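Local atomic coordinates of Rab GDP dissociation inhibitor alpha (Naegleria fowleri, PDB entry 6C87), a protein that probably binds prenylated Rab GTPases in their GDP-bound state, slowing release of the nucleotide and extracting the Rabs from membranes. Residues A[16-21]-A[263-268]; A[24-29]-A[97-102]; A[87-92]-A[109-114]. One frame throughout, in Å; residues are numbered along the deposited sequence.

How the interactions relate
All three contacts are apolar, and none has a hydrogen bond between its two segments. Interaction 1 is the smallest and the farthest from the chain centre; it is only partly buried, and joins the parallel sheet to a three-stranded antiparallel sheet. Interactions 2 and 3 are buried. Interaction 1 touches interaction 2, because strand 15-18 leads into helix 22-33, and V17 and G19 pack on E24. Interactions 2 and 3 share a chain run: strand 89-90, helix 94-102 and strand 111-121 follow one another, and L99 rests on L89. Interaction 1 is aliphatic only; interaction 2 adds a threonine methyl over a glycine backbone, and interaction 3 brings in phenylalanine rings.

Interaction 1: residues A[16-21]-A[263-268]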
ATOM      1  N   VAL A  16      12.625  23.754   9.794  1.00 52.48           N
ATOM      2  CA  VAL A  16      12.399  25.167   9.510  1.00 47.09           C
ATOM      3  C   VAL A  16      11.886  25.286   8.079  1.00 48.79           C
ATOM      4  O   VAL A  16      12.482  24.722   7.155  1.00 56.66           O
ATOM      5  CB  VAL A  16      13.676  26.004   9.702  1.00 48.97           C
ATOM      6  CG1 VAL A  16      13.437  27.442   9.253  1.00 47.50           C
ATOM      7  CG2 VAL A  16      14.122  25.973  11.141  1.00 46.93           C
ATOM      8  N   VAL A  17      10.776  26.001   7.899  1.00 39.86           N
ATOM      9  CA  VAL A  17      10.175  26.234   6.589  1.00 39.20           C
ATOM     10  C   VAL A  17      10.326  27.712   6.241  1.00 43.99           C
ATOM     11  O   VAL A  17      10.010  28.582   7.062  1.00 41.33           O
ATOM     12  CB  VAL A  17       8.694  25.818   6.559  1.00 38.33           C
ATOM     13  CG1 VAL A  17       8.097  26.083   5.176  1.00 35.09           C
ATOM     14  CG2 VAL A  17       8.547  24.350   6.934  1.00 42.59           C
ATOM     15  N   LEU A  18      10.767  27.993   5.014  1.00 41.07           N
ATOM     16  CA  LEU A  18      11.063  29.353   4.574  1.00 40.85           C
ATOM     17  C   LEU A  18      10.185  29.720   3.379  1.00 46.40           C
ATOM     18  O   LEU A  18      10.267  29.081   2.325  1.00 46.09           O
ATOM     19  CB  LEU A  18      12.545  29.479   4.224  1.00 40.45           C
ATOM     20  CG  LEU A  18      13.496  29.137   5.377  1.00 52.68           C
ATOM     21  CD1 LEU A  18      14.966  29.287   4.986  1.00 50.26           C
ATOM     22  CD2 LEU A  18      13.183  29.995   6.591  1.00 55.13           C
ATOM     23  N   GLY A  19       9.376  30.762   3.535  1.00 48.21           N
ATOM     24  CA  GLY A  19       8.466  31.244   2.510  1.00 43.75           C
ATOM     25  C   GLY A  19       7.045  30.737   2.702  1.00 43.65           C
ATOM     26  O   GLY A  19       6.810  29.634   3.207  1.00 45.71           O
ATOM     27  N   THR A  20       6.070  31.554   2.285  1.00 40.89           N
ATOM     28  CA  THR A  20       4.661  31.215   2.474  1.00 42.80           C
ATOM     29  C   THR A  20       3.916  31.079   1.147  1.00 41.31           C
ATOM     30  O   THR A  20       2.714  31.337   1.081  1.00 37.62           O
ATOM     31  CB  THR A  20       3.939  32.231   3.363  1.00 40.98           C
ATOM     32  OG1 THR A  20       4.149  33.564   2.871  1.00 41.13           O
ATOM     33  CG2 THR A  20       4.448  32.131   4.801  1.00 43.58           C
ATOM     34  N   GLY A  21       4.599  30.668   0.079  1.00 39.45           N
ATOM     35  CA  GLY A  21       3.881  30.130  -1.057  1.00 35.14           C
ATOM     36  C   GLY A  21       3.105  28.892  -0.656  1.00 35.29           C
ATOM     37  O   GLY A  21       3.374  28.269   0.375  1.00 41.26           O
ATOM     38  N   LYS A 263      10.835  38.373   8.808  1.00 56.78           N
ATOM     39  CA  LYS A 263      12.034  37.848   9.457  1.00 65.55           C
ATOM     40  C   LYS A 263      13.061  37.489   8.387  1.00 66.84           C
ATOM     41  O   LYS A 263      12.918  36.478   7.692  1.00 68.68           O
ATOM     42  CB  LYS A 263      11.701  36.639  10.336  1.00 58.98           C
ATOM     43  N   LYS A 264      14.091  38.324   8.260  1.00 71.73           N
ATOM     44  CA  LYS A 264      15.172  38.074   7.317  1.00 76.37           C
ATOM     45  C   LYS A 264      16.066  36.947   7.823  1.00 74.89           C
ATOM     46  O   LYS A 264      16.288  36.792   9.028  1.00 71.05           O
ATOM     47  CB  LYS A 264      16.003  39.343   7.101  1.00 80.24           C
ATOM     48  N   VAL A 265      16.572  36.148   6.892  1.00 80.83           N
ATOM     49  CA  VAL A 265      17.455  35.032   7.208  1.00 93.98           C
ATOM     50  C   VAL A 265      18.895  35.499   7.019  1.00 97.60           C
ATOM     51  O   VAL A 265      19.308  35.828   5.902  1.00 97.45           O
ATOM     52  CB  VAL A 265      17.145  33.804   6.344  1.00 94.56           C
ATOM     53  CG1 VAL A 265      18.168  32.704   6.610  1.00 93.20           C
ATOM     54  CG2 VAL A 265      15.724  33.317   6.610  1.00 91.86           C
ATOM     55  N   ASP A 266      19.662  35.544   8.115  1.00 96.90           N
ATOM     56  CA  ASP A 266      21.052  35.990   8.034  1.00 96.49           C
ATOM     57  C   ASP A 266      21.909  34.967   7.300  1.00 91.08           C
ATOM     58  O   ASP A 266      22.617  35.304   6.344  1.00 92.03           O
ATOM     59  CB  ASP A 266      21.621  36.244   9.433  1.00 98.19           C
ATOM     60  CG  ASP A 266      20.855  37.308  10.199  1.00100.54           C
ATOM     61  OD1 ASP A 266      19.986  37.973   9.598  1.00 94.88           O
ATOM     62  OD2 ASP A 266      21.136  37.481  11.408  1.00106.71           O
ATOM     63  N   ARG A 267      21.867  33.712   7.744  1.00 85.76           N
ATOM     64  CA  ARG A 267      22.662  32.657   7.137  1.00 83.48           C
ATOM     65  C   ARG A 267      22.007  31.322   7.446  1.00 79.19           C
ATOM     66  O   ARG A 267      21.304  31.178   8.449  1.00 82.92           O
ATOM     67  CB  ARG A 267      24.110  32.668   7.650  1.00 82.69           C
ATOM     68  N   ILE A 268      22.242  30.359   6.582  1.00 74.49           N
ATOM     69  CA  ILE A 268      21.925  28.969   6.873  1.00 74.24           C
ATOM     70  C   ILE A 268      23.175  28.341   7.464  1.00 79.99           C
ATOM     71  O   ILE A 268      24.283  28.559   6.963  1.00 80.28           O
ATOM     72  CB  ILE A 268      21.463  28.226   5.603  1.00 70.14           C
ATOM     73  CG1 ILE A 268      20.367  29.013   4.885  1.00 68.36           C
ATOM     74  CG2 ILE A 268      20.972  26.828   5.946  1.00 67.88           C
ATOM     75  CD1 ILE A 268      19.060  29.089   5.657  1.00 68.62           C
TER
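L18 reaches across to V265 and I268 with one methyl for each, and these three residues make up the whole of this small contact, about 91 Å² counted over both sides. L18 gives up roughly half of that area. Its CD2 meets V265 CG2 at 4.2 Å, and its CD1 meets I268 CD1, also at 4.2 Å; in both pairs the side chains run toward each other and touch tip to tip. The extended leucine chain makes this possible: with CG opposite the carbonyl carbon (chi1 -58°) and CD1 at the far end of a straight zigzag (chi2 180°), the isopropyl fork opens toward the partner segment. V265 offers the branch that lies beside its own backbone N. The CB of I268 is not directed at L18; the CD1 end of its longer branch makes the contact. The backbones stay apart, 8.9 Å between the CA atoms of L18 and V265. Just after the contact, the chain turns at G19 toward helix 22-33. A classic beta bulge at D266 and R267, opposite E280, lies between V265 and I268 in the sequence. Strand 15-18 runs between 38-41 and 290-293 in the parallel sheet, with M41, Y297 and F298 also against L18, while V279 of strand 276-281 packs on V265, I268 and V16.

Interaction 2: residues A[24-29]-A[97-102]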
ATOM      1  N   GLU A  24       5.009  25.595   0.369  1.00 39.04           N
ATOM      2  CA  GLU A  24       5.615  25.590   1.698  1.00 39.49           C
ATOM      3  C   GLU A  24       4.557  25.501   2.793  1.00 41.31           C
ATOM      4  O   GLU A  24       4.736  24.777   3.780  1.00 44.37           O
ATOM      5  CB  GLU A  24       6.484  26.837   1.879  1.00 42.08           C
ATOM      6  CG  GLU A  24       7.867  26.776   1.222  1.00 43.91           C
ATOM      7  CD  GLU A  24       7.832  26.765  -0.306  1.00 50.38           C
ATOM      8  OE1 GLU A  24       6.988  27.466  -0.907  1.00 48.41           O
ATOM      9  OE2 GLU A  24       8.670  26.056  -0.905  1.00 48.86           O
ATOM     10  N   CYS A  25       3.436  26.207   2.623  1.00 39.70           N
ATOM     11  CA  CYS A  25       2.376  26.170   3.625  1.00 37.95           C
ATOM     12  C   CYS A  25       1.822  24.758   3.799  1.00 39.63           C
ATOM     13  O   CYS A  25       1.524  24.338   4.922  1.00 39.08           O
ATOM     14  CB  CYS A  25       1.262  27.146   3.242  1.00 41.35           C
ATOM     15  SG  CYS A  25       1.700  28.909   3.388  1.00 45.15           S
ATOM     16  N   VAL A  26       1.662  24.018   2.696  1.00 35.93           N
ATOM     17  CA  VAL A  26       1.117  22.666   2.763  1.00 30.70           C
ATOM     18  C   VAL A  26       2.128  21.704   3.377  1.00 41.16           C
ATOM     19  O   VAL A  26       1.769  20.833   4.180  1.00 49.35           O
ATOM     20  CB  VAL A  26       0.678  22.200   1.366  1.00 38.21           C
ATOM     21  CG1 VAL A  26       0.239  20.738   1.409  1.00 38.11           C
ATOM     22  CG2 VAL A  26      -0.452  23.082   0.851  1.00 39.16           C
ATOM     23  N   ILE A  27       3.400  21.819   2.992  1.00 37.27           N
ATOM     24  CA  ILE A  27       4.432  20.991   3.607  1.00 41.54           C
ATOM     25  C   ILE A  27       4.514  21.274   5.105  1.00 44.99           C
ATOM     26  O   ILE A  27       4.579  20.349   5.928  1.00 45.61           O
ATOM     27  CB  ILE A  27       5.784  21.211   2.897  1.00 42.14           C
ATOM     28  CG1 ILE A  27       5.764  20.578   1.507  1.00 40.28           C
ATOM     29  CG2 ILE A  27       6.931  20.602   3.698  1.00 39.00           C
ATOM     30  CD1 ILE A  27       5.633  19.068   1.539  1.00 39.80           C
ATOM     31  N   SER A  28       4.493  22.556   5.482  1.00 39.34           N
ATOM     32  CA  SER A  28       4.530  22.928   6.894  1.00 39.21           C
ATOM     33  C   SER A  28       3.335  22.363   7.658  1.00 40.95           C
ATOM     34  O   SER A  28       3.492  21.827   8.763  1.00 38.50           O
ATOM     35  CB  SER A  28       4.581  24.449   7.015  1.00 35.79           C
ATOM     36  OG  SER A  28       4.574  24.872   8.364  1.00 41.05           O
ATOM     37  N   GLY A  29       2.135  22.454   7.074  1.00 37.97           N
ATOM     38  CA  GLY A  29       0.951  21.915   7.729  1.00 37.28           C
ATOM     39  C   GLY A  29       0.983  20.404   7.875  1.00 44.67           C
ATOM     40  O   GLY A  29       0.597  19.864   8.917  1.00 48.97           O
ATOM     41  N   LYS A  97      -7.271  16.677  -1.873  1.00 51.94           N
ATOM     42  CA  LYS A  97      -7.092  15.584  -0.922  1.00 51.98           C
ATOM     43  C   LYS A  97      -5.996  15.894   0.093  1.00 50.10           C
ATOM     44  O   LYS A  97      -6.144  15.592   1.283  1.00 46.09           O
ATOM     45  CB  LYS A  97      -6.801  14.276  -1.664  1.00 48.30           C
ATOM     46  CG  LYS A  97      -8.040  13.690  -2.334  1.00 46.43           C
ATOM     47  CD  LYS A  97      -7.772  12.371  -3.037  1.00 45.87           C
ATOM     48  CE  LYS A  97      -9.051  11.840  -3.665  1.00 50.10           C
ATOM     49  NZ  LYS A  97      -8.904  10.450  -4.167  1.00 59.06           N
ATOM     50  N   ILE A  98      -4.902  16.523  -0.348  1.00 51.29           N
ATOM     51  CA  ILE A  98      -3.843  16.891   0.586  1.00 51.79           C
ATOM     52  C   ILE A  98      -4.342  17.940   1.572  1.00 53.51           C
ATOM     53  O   ILE A  98      -4.066  17.860   2.775  1.00 52.68           O
ATOM     54  CB  ILE A  98      -2.609  17.396  -0.176  1.00 52.12           C
ATOM     55  CG1 ILE A  98      -2.116  16.349  -1.170  1.00 52.51           C
ATOM     56  CG2 ILE A  98      -1.492  17.708   0.798  1.00 55.71           C
ATOM     57  CD1 ILE A  98      -0.979  16.857  -2.053  1.00 47.95           C
ATOM     58  N   LEU A  99      -5.076  18.942   1.074  1.00 49.60           N
ATOM     59  CA  LEU A  99      -5.654  19.964   1.942  1.00 41.30           C
ATOM     60  C   LEU A  99      -6.583  19.350   2.980  1.00 46.66           C
ATOM     61  O   LEU A  99      -6.614  19.793   4.134  1.00 50.72           O
ATOM     62  CB  LEU A  99      -6.413  20.982   1.095  1.00 35.20           C
ATOM     63  CG  LEU A  99      -5.557  21.886   0.214  1.00 37.87           C
ATOM     64  CD1 LEU A  99      -6.432  22.833  -0.607  1.00 33.32           C
ATOM     65  CD2 LEU A  99      -4.565  22.648   1.092  1.00 30.88           C
ATOM     66  N   ARG A 100      -7.348  18.327   2.588  1.00 40.37           N
ATOM     67  CA  ARG A 100      -8.216  17.649   3.542  1.00 37.85           C
ATOM     68  C   ARG A 100      -7.411  16.944   4.624  1.00 44.70           C
ATOM     69  O   ARG A 100      -7.822  16.917   5.790  1.00 48.79           O
ATOM     70  CB  ARG A 100      -9.133  16.659   2.828  1.00 40.56           C
ATOM     71  CG  ARG A 100     -10.367  17.290   2.197  1.00 47.57           C
ATOM     72  CD  ARG A 100     -11.097  16.319   1.273  1.00 45.49           C
ATOM     73  NE  ARG A 100     -12.033  17.024   0.406  1.00 47.94           N
ATOM     74  CZ  ARG A 100     -12.626  16.493  -0.662  1.00 48.35           C
ATOM     75  NH1 ARG A 100     -12.369  15.239  -1.013  1.00 45.82           N
ATOM     76  NH2 ARG A 100     -13.468  17.226  -1.387  1.00 39.99           N
ATOM     77  N   MET A 101      -6.258  16.378   4.262  1.00 48.26           N
ATOM     78  CA  MET A 101      -5.431  15.677   5.238  1.00 37.79           C
ATOM     79  C   MET A 101      -4.954  16.606   6.349  1.00 42.60           C
ATOM     80  O   MET A 101      -4.845  16.190   7.510  1.00 51.54           O
ATOM     81  CB  MET A 101      -4.237  15.047   4.535  1.00 35.24           C
ATOM     82  CG  MET A 101      -4.554  13.830   3.713  1.00 47.87           C
ATOM     83  SD  MET A 101      -3.049  13.339   2.865  1.00 55.71           S
ATOM     84  CE  MET A 101      -2.285  12.357   4.157  1.00 54.86           C
ATOM     85  N   THR A 102      -4.660  17.864   6.015  1.00 38.00           N
ATOM     86  CA  THR A 102      -4.230  18.810   7.040  1.00 41.92           C
ATOM     87  C   THR A 102      -5.386  19.288   7.905  1.00 45.09           C
ATOM     88  O   THR A 102      -5.163  19.721   9.038  1.00 46.18           O
ATOM     89  CB  THR A 102      -3.581  20.040   6.409  1.00 44.41           C
ATOM     90  OG1 THR A 102      -4.575  20.757   5.666  1.00 41.07           O
ATOM     91  CG2 THR A 102      -2.427  19.644   5.478  1.00 44.80           C
TER
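V26 projects from helix 22-33 into the side of helix 94-102 and divides its two methyls between neighbouring residues there. CG1, opposite the backbone N, sits against I98 CG2 at 3.5 Å. CG2, beside that N, meets L99 CD2 at 4.1 Å, and in both pairs the side chains cross at about a right angle. I98 uses its short branch for this contact, sending its longer CG1 arm another way, whereas L99 reaches in only through the end of its chain. One turn further on, G29 has no side chain, and the methyl of T102 lies over its backbone, CG2 to G29 C at 4.2 Å. The threonine is turned with OG1 between its own N and carbonyl carbon (chi1 66°), from where OG1 donates to L99 O at 2.7 Å, tilted 27° from the carbonyl plane. T102 OG1 also takes a hydrogen bond from V104 N, so both hydroxyl partners lie on its own side of the contact. The axes of segments 24-29 and 97-102 approach to 10.0 Å, with their directions 42° apart. F248 of helix 243-254 and I428 of helix 422-436 also pack on V26. Helix 22-33 connects the neighbouring parallel strands 15-18 and 38-41, the beta-alpha-beta crossover of a Rossmann-type fold, consistent with the family's clan, and helix 94-102 packs on the outer side of that helix.

Interaction 3: residues A[87-92]-A[109-114]; sequences KFLMAN and MEFALV
Strands 89-90 and 111-113 do not pair directly; each is antiparallel to strand 234-237, which bonds to both, and F88 and V114 stand 8.3 Å apart at their CA atoms. The side chains bridge that distance. V114 lays CG2 over one face of the F88 ring, 3.8 Å from the centroid and 15° off the normal, a CH-pi contact. Its nearest ring carbon is F88 CE1, 3.7 Å from V114 CG2. The other methyl reaches the far part of the ring, with V114 CG1 3.9 Å from F88 CE2. With CG1 opposite the valine's backbone N (chi1 177°), CG2 falls beside that N and over the ring face, and CG1 meets the CE2-CZ side. Y236 of strand 234-237 meets the same ring with its plane roughly perpendicular. Beside this pair, L89 CD1 approaches F111 CE1 obliquely at 4.2 Å. L89 also packs on L95, V96 and L99 of the following helix, while the F111 backbone bonds to a second subunit. Helix 94-102 links strand 89-90 to strand 111-121 in sequence, and the contact fills the gap between those strands, within the large mixed sheet of the GDI fold.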
ATOM      1  N   LYS A  87      -4.590  29.730  -9.710  1.00 35.77           N
ATOM      2  CA  LYS A  87      -4.794  28.372 -10.198  1.00 37.61           C
ATOM      3  C   LYS A  87      -6.100  27.833  -9.631  1.00 41.37           C
ATOM      4  O   LYS A  87      -6.462  28.119  -8.486  1.00 41.84           O
ATOM      5  CB  LYS A  87      -3.633  27.435  -9.814  1.00 31.52           C
ATOM      6  CG  LYS A  87      -2.280  27.770 -10.438  1.00 36.54           C
ATOM      7  CD  LYS A  87      -1.159  26.965  -9.763  1.00 36.01           C
ATOM      8  CE  LYS A  87       0.215  27.228 -10.388  1.00 31.96           C
ATOM      9  NZ  LYS A  87       0.469  26.426 -11.626  1.00 34.16           N
ATOM     10  N   PHE A  88      -6.808  27.063 -10.441  1.00 35.72           N
ATOM     11  CA  PHE A  88      -8.023  26.406  -9.997  1.00 37.34           C
ATOM     12  C   PHE A  88      -7.696  25.036  -9.413  1.00 45.00           C
ATOM     13  O   PHE A  88      -6.664  24.432  -9.721  1.00 53.76           O
ATOM     14  CB  PHE A  88      -9.003  26.251 -11.163  1.00 40.19           C
ATOM     15  CG  PHE A  88      -9.616  27.541 -11.621  1.00 37.25           C
ATOM     16  CD1 PHE A  88      -9.934  28.538 -10.712  1.00 37.31           C
ATOM     17  CD2 PHE A  88      -9.874  27.757 -12.962  1.00 36.92           C
ATOM     18  CE1 PHE A  88     -10.507  29.720 -11.135  1.00 32.61           C
ATOM     19  CE2 PHE A  88     -10.446  28.939 -13.392  1.00 36.86           C
ATOM     20  CZ  PHE A  88     -10.769  29.917 -12.481  1.00 30.58           C
ATOM     21  N   LEU A  89      -8.586  24.545  -8.558  1.00 41.93           N
ATOM     22  CA  LEU A  89      -8.448  23.203  -8.016  1.00 40.49           C
ATOM     23  C   LEU A  89      -9.420  22.277  -8.737  1.00 45.55           C
ATOM     24  O   LEU A  89     -10.621  22.560  -8.811  1.00 45.39           O
ATOM     25  CB  LEU A  89      -8.714  23.173  -6.510  1.00 43.40           C
ATOM     26  CG  LEU A  89      -7.783  23.939  -5.564  1.00 41.68           C
ATOM     27  CD1 LEU A  89      -8.236  25.398  -5.366  1.00 36.57           C
ATOM     28  CD2 LEU A  89      -7.651  23.207  -4.238  1.00 38.04           C
ATOM     29  N   MET A  90      -8.897  21.170  -9.261  1.00 43.99           N
ATOM     30  CA  MET A  90      -9.756  20.084  -9.715  1.00 39.56           C
ATOM     31  C   MET A  90     -10.485  19.520  -8.501  1.00 39.41           C
ATOM     32  O   MET A  90      -9.855  19.171  -7.497  1.00 38.71           O
ATOM     33  CB  MET A  90      -8.925  19.017 -10.426  1.00 36.49           C
ATOM     34  CG  MET A  90      -9.637  17.702 -10.695  1.00 42.59           C
ATOM     35  SD  MET A  90     -10.989  17.808 -11.890  1.00 51.61           S
ATOM     36  CE  MET A  90     -10.145  18.442 -13.340  1.00 38.45           C
ATOM     37  N   ALA A  91     -11.813  19.416  -8.613  1.00 39.11           N
ATOM     38  CA  ALA A  91     -12.689  19.275  -7.450  1.00 41.49           C
ATOM     39  C   ALA A  91     -12.326  18.118  -6.523  1.00 52.81           C
ATOM     40  O   ALA A  91     -12.473  18.239  -5.300  1.00 71.19           O
ATOM     41  CB  ALA A  91     -14.134  19.134  -7.915  1.00 41.84           C
ATOM     42  N   ASN A  92     -11.858  16.992  -7.057  1.00 39.61           N
ATOM     43  CA  ASN A  92     -11.466  15.908  -6.150  1.00 43.95           C
ATOM     44  C   ASN A  92     -10.053  15.420  -6.447  1.00 42.60           C
ATOM     45  O   ASN A  92      -9.755  14.231  -6.296  1.00 42.11           O
ATOM     46  CB  ASN A  92     -12.462  14.747  -6.206  1.00 55.30           C
ATOM     47  CG  ASN A  92     -13.622  14.920  -5.234  1.00 55.88           C
ATOM     48  OD1 ASN A  92     -13.420  15.159  -4.043  1.00 60.23           O
ATOM     49  ND2 ASN A  92     -14.843  14.807  -5.743  1.00 54.24           N
ATOM     50  N   MET A 109     -13.549  28.352   5.771  1.00 74.40           N
ATOM     51  CA  MET A 109     -13.069  28.381   4.398  1.00 65.65           C
ATOM     52  C   MET A 109     -14.111  27.776   3.469  1.00 59.34           C
ATOM     53  O   MET A 109     -14.573  26.655   3.700  1.00 70.26           O
ATOM     54  CB  MET A 109     -11.747  27.620   4.287  1.00 63.26           C
ATOM     55  CG  MET A 109     -11.178  27.592   2.902  1.00 65.59           C
ATOM     56  SD  MET A 109      -9.459  27.070   2.920  1.00 65.28           S
ATOM     57  CE  MET A 109      -8.863  28.036   1.543  1.00 69.87           C
ATOM     58  N   GLU A 110     -14.511  28.531   2.451  1.00 46.48           N
ATOM     59  CA  GLU A 110     -15.512  28.102   1.486  1.00 49.60           C
ATOM     60  C   GLU A 110     -14.893  27.948   0.100  1.00 50.99           C
ATOM     61  O   GLU A 110     -14.236  28.867  -0.400  1.00 45.98           O
ATOM     62  CB  GLU A 110     -16.678  29.087   1.415  1.00 55.14           C
ATOM     63  CG  GLU A 110     -17.690  28.701   0.344  1.00 59.41           C
ATOM     64  CD  GLU A 110     -18.814  29.701   0.196  1.00 69.53           C
ATOM     65  OE1 GLU A 110     -18.885  30.648   1.015  1.00 72.81           O
ATOM     66  OE2 GLU A 110     -19.615  29.544  -0.754  1.00 70.53           O
ATOM     67  N   PHE A 111     -15.138  26.804  -0.535  1.00 48.79           N
ATOM     68  CA  PHE A 111     -14.792  26.604  -1.936  1.00 50.43           C
ATOM     69  C   PHE A 111     -16.036  26.849  -2.778  1.00 52.28           C
ATOM     70  O   PHE A 111     -17.114  26.328  -2.473  1.00 61.29           O
ATOM     71  CB  PHE A 111     -14.242  25.197  -2.185  1.00 47.48           C
ATOM     72  CG  PHE A 111     -12.855  24.993  -1.657  1.00 55.00           C
ATOM     73  CD1 PHE A 111     -11.775  25.611  -2.258  1.00 58.21           C
ATOM     74  CD2 PHE A 111     -12.626  24.189  -0.552  1.00 66.24           C
ATOM     75  CE1 PHE A 111     -10.485  25.431  -1.770  1.00 61.18           C
ATOM     76  CE2 PHE A 111     -11.339  24.006  -0.059  1.00 64.69           C
ATOM     77  CZ  PHE A 111     -10.270  24.628  -0.668  1.00 57.59           C
ATOM     78  N   ALA A 112     -15.881  27.651  -3.830  1.00 41.80           N
ATOM     79  CA  ALA A 112     -16.957  27.977  -4.753  1.00 39.01           C
ATOM     80  C   ALA A 112     -16.629  27.472  -6.150  1.00 40.76           C
ATOM     81  O   ALA A 112     -15.458  27.392  -6.541  1.00 43.05           O
ATOM     82  CB  ALA A 112     -17.208  29.482  -4.790  1.00 32.69           C
ATOM     83  N   LEU A 113     -17.674  27.127  -6.900  1.00 38.89           N
ATOM     84  CA  LEU A 113     -17.474  26.515  -8.207  1.00 37.97           C
ATOM     85  C   LEU A 113     -17.083  27.555  -9.255  1.00 34.71           C
ATOM     86  O   LEU A 113     -17.384  28.749  -9.139  1.00 37.11           O
ATOM     87  CB  LEU A 113     -18.729  25.748  -8.634  1.00 40.46           C
ATOM     88  CG  LEU A 113     -20.102  26.429  -8.706  1.00 50.19           C
ATOM     89  CD1 LEU A 113     -20.340  27.015 -10.103  1.00 49.35           C
ATOM     90  CD2 LEU A 113     -21.260  25.520  -8.244  1.00 48.96           C
ATOM     91  N   VAL A 114     -16.366  27.091 -10.255  1.00 30.03           N
ATOM     92  CA  VAL A 114     -16.032  27.864 -11.439  1.00 28.18           C
ATOM     93  C   VAL A 114     -17.097  27.599 -12.495  1.00 35.11           C
ATOM     94  O   VAL A 114     -17.511  26.449 -12.705  1.00 35.12           O
ATOM     95  CB  VAL A 114     -14.620  27.488 -11.926  1.00 35.71           C
ATOM     96  CG1 VAL A 114     -14.270  28.221 -13.205  1.00 26.94           C
ATOM     97  CG2 VAL A 114     -13.602  27.773 -10.819  1.00 28.82           C
TER